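Local coordinates for protein lombricine kinase (Urechis caupo, PDB 3JPZ) that transfers a phosphoryl group between ATP and lombricine, a guanidino compound, forming the phosphagen phospholombricine, as a member of the ATP:guanido phosphotransferase family, at residues Arg32-Lys37 with Val42-Val47. Residues are numbered along the deposited sequence; the frame is centred on the assembly and turned at random.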
loop_
_atom_site.group_PDB
_atom_site.type_symbol
_atom_site.label_atom_id
_atom_site.label_comp_id
_atom_site.label_asym_id
_atom_site.label_seq_id
_atom_site.Cartn_x
_atom_site.Cartn_y
_atom_site.Cartn_z
ATOM N N ARG A 32 -25.794 -8.009 2.771
ATOM C CA ARG A 32 -26.681 -6.930 2.363
ATOM C C ARG A 32 -25.939 -5.889 1.548
ATOM O O ARG A 32 -26.461 -5.371 0.561
ATOM C CB ARG A 32 -27.278 -6.248 3.588
ATOM C CG ARG A 32 -28.403 -7.010 4.247
ATOM C CD ARG A 32 -29.168 -6.122 5.219
ATOM N NE ARG A 32 -28.419 -5.898 6.451
ATOM C CZ ARG A 32 -28.362 -6.755 7.464
ATOM N NH1 ARG A 32 -29.016 -7.903 7.403
ATOM N NH2 ARG A 32 -27.654 -6.460 8.545
ATOM N N LEU A 33 -24.716 -5.590 1.975
ATOM C CA LEU A 33 -23.937 -4.502 1.403
ATOM C C LEU A 33 -23.118 -4.965 0.213
ATOM O O LEU A 33 -22.692 -4.156 -0.612
ATOM C CB LEU A 33 -23.024 -3.911 2.482
ATOM C CG LEU A 33 -23.837 -3.457 3.688
ATOM C CD1 LEU A 33 -22.948 -3.085 4.873
ATOM C CD2 LEU A 33 -24.710 -2.291 3.280
ATOM N N PHE A 34 -22.912 -6.272 0.122
ATOM C CA PHE A 34 -22.152 -6.854 -0.979
ATOM C C PHE A 34 -22.957 -6.695 -2.263
ATOM O O PHE A 34 -24.133 -7.033 -2.307
ATOM C CB PHE A 34 -21.872 -8.331 -0.699
ATOM C CG PHE A 34 -20.783 -8.914 -1.548
ATOM C CD1 PHE A 34 -19.464 -8.831 -1.151
ATOM C CD2 PHE A 34 -21.077 -9.550 -2.740
ATOM C CE1 PHE A 34 -18.461 -9.361 -1.928
ATOM C CE2 PHE A 34 -20.075 -10.088 -3.516
ATOM C CZ PHE A 34 -18.768 -9.990 -3.111
ATOM N N GLY A 35 -22.332 -6.158 -3.301
ATOM C CA GLY A 35 -23.030 -5.933 -4.555
ATOM C C GLY A 35 -23.586 -4.525 -4.669
ATOM O O GLY A 35 -24.045 -4.112 -5.734
ATOM N N LYS A 36 -23.553 -3.785 -3.565
ATOM C CA LYS A 36 -23.917 -2.377 -3.596
ATOM C C LYS A 36 -22.731 -1.546 -4.070
ATOM O O LYS A 36 -21.569 -1.908 -3.871
ATOM C CB LYS A 36 -24.373 -1.888 -2.222
ATOM C CG LYS A 36 -25.455 -2.731 -1.582
ATOM C CD LYS A 36 -26.154 -1.974 -0.465
ATOM C CE LYS A 36 -27.085 -0.907 -1.029
ATOM N NZ LYS A 36 -27.587 0.022 0.015
ATOM N N LYS A 37 -23.039 -0.429 -4.711
ATOM C CA LYS A 37 -22.018 0.472 -5.198
ATOM C C LYS A 37 -22.561 1.887 -5.188
ATOM O O LYS A 37 -23.727 2.112 -5.506
ATOM C CB LYS A 37 -21.598 0.088 -6.617
ATOM C CG LYS A 37 -22.672 0.313 -7.676
ATOM C CD LYS A 37 -22.090 0.248 -9.080
ATOM C CE LYS A 37 -21.060 -0.867 -9.198
ATOM N NZ LYS A 37 -20.610 -1.086 -10.597
ATOM N N VAL A 42 -17.654 3.074 -5.378
ATOM C CA VAL A 42 -17.195 2.614 -4.076
ATOM C C VAL A 42 -18.032 1.415 -3.652
ATOM O O VAL A 42 -19.253 1.425 -3.770
ATOM C CB VAL A 42 -17.306 3.710 -3.009
ATOM C CG1 VAL A 42 -16.925 3.151 -1.639
ATOM C CG2 VAL A 42 -16.425 4.884 -3.375
ATOM N N THR A 43 -17.364 0.390 -3.141
ATOM C CA THR A 43 -18.028 -0.831 -2.714
ATOM C C THR A 43 -17.764 -1.090 -1.239
ATOM O O THR A 43 -16.855 -0.507 -0.658
ATOM C CB THR A 43 -17.458 -2.038 -3.457
ATOM O OG1 THR A 43 -16.105 -2.236 -3.037
ATOM C CG2 THR A 43 -17.491 -1.815 -4.958
ATOM N N VAL A 44 -18.543 -1.985 -0.641
ATOM C CA VAL A 44 -18.345 -2.333 0.758
ATOM C C VAL A 44 -16.905 -2.784 0.971
ATOM O O VAL A 44 -16.265 -2.396 1.943
ATOM C CB VAL A 44 -19.324 -3.434 1.234
ATOM C CG1 VAL A 44 -18.975 -4.790 0.622
ATOM C CG2 VAL A 44 -19.326 -3.517 2.755
ATOM N N ASP A 45 -16.393 -3.579 0.038
ATOM C CA ASP A 45 -15.038 -4.089 0.141
ATOM C C ASP A 45 -14.030 -2.967 0.244
ATOM O O ASP A 45 -13.114 -3.043 1.047
ATOM C CB ASP A 45 -14.704 -4.992 -1.042
ATOM C CG ASP A 45 -15.014 -6.436 -0.758
ATOM O OD1 ASP A 45 -15.570 -6.705 0.330
ATOM O OD2 ASP A 45 -14.697 -7.294 -1.606
ATOM N N LYS A 46 -14.201 -1.935 -0.577
ATOM C CA LYS A 46 -13.351 -0.748 -0.514
ATOM C C LYS A 46 -13.379 -0.071 0.861
ATOM O O LYS A 46 -12.337 0.265 1.417
ATOM C CB LYS A 46 -13.791 0.275 -1.565
ATOM C CG LYS A 46 -12.986 1.561 -1.515
ATOM C CD LYS A 46 -11.562 1.320 -1.954
ATOM C CE LYS A 46 -10.676 2.489 -1.634
ATOM N NZ LYS A 46 -9.294 2.273 -2.160
ATOM N N VAL A 47 -14.567 0.162 1.407
ATOM C CA VAL A 47 -14.644 0.945 2.634
ATOM C C VAL A 47 -14.179 0.143 3.843
ATOM O O VAL A 47 -13.805 0.717 4.861
ATOM C CB VAL A 47 -16.052 1.505 2.885
ATOM C CG1 VAL A 47 -16.511 2.307 1.674
ATOM C CG2 VAL A 47 -17.040 0.384 3.222
HETATM O O HOH W 1 -20.511 -3.548 -2.097
#
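The F34 ring meets V44 and D45 obliquely: its CD1 lies 4.4 Å from V44 CG1, and CE1 is 4.3 Å from D45 OD2. The ring of Y30 also meets it, at about 50° between planes, while A7 and N10 of helix 7-10 touch it too. With CG anti to the backbone N (chi1 -163°), the broad phenyl group reaches toward the helix 44-53 start although its CB bond runs past it. V44, a compact branched residue, splits its methyls between two neighbours: CG2 packs on L33 CB at 3.7 Å, and CG1 rests near F34 CA. D45 is held from outside: OD1 bonds to Y30 OH and forms a salt bridge with R135 of the second subunit.

The backbones are joined through one water. It donates to L33 O and K36 O, the latter at 2.6 Å, and accepts from V44 N, so it satisfies a first-turn amide that has no helical acceptor. G35 suits the third position of the type II turn L33-K36, where a CB would jam against F34 O. T43 is the N-cap: its OG1 accepts from K46 N at 3.1 Å, nearly straight (165°). K37 CA makes a CH···O contact with V42 O.

The contact thus joins the end of helix 27-33 to the start of helix 44-53 in the N-terminal domain, with L33 continuing onto helix 73-83 and V42 onto helix 68-71.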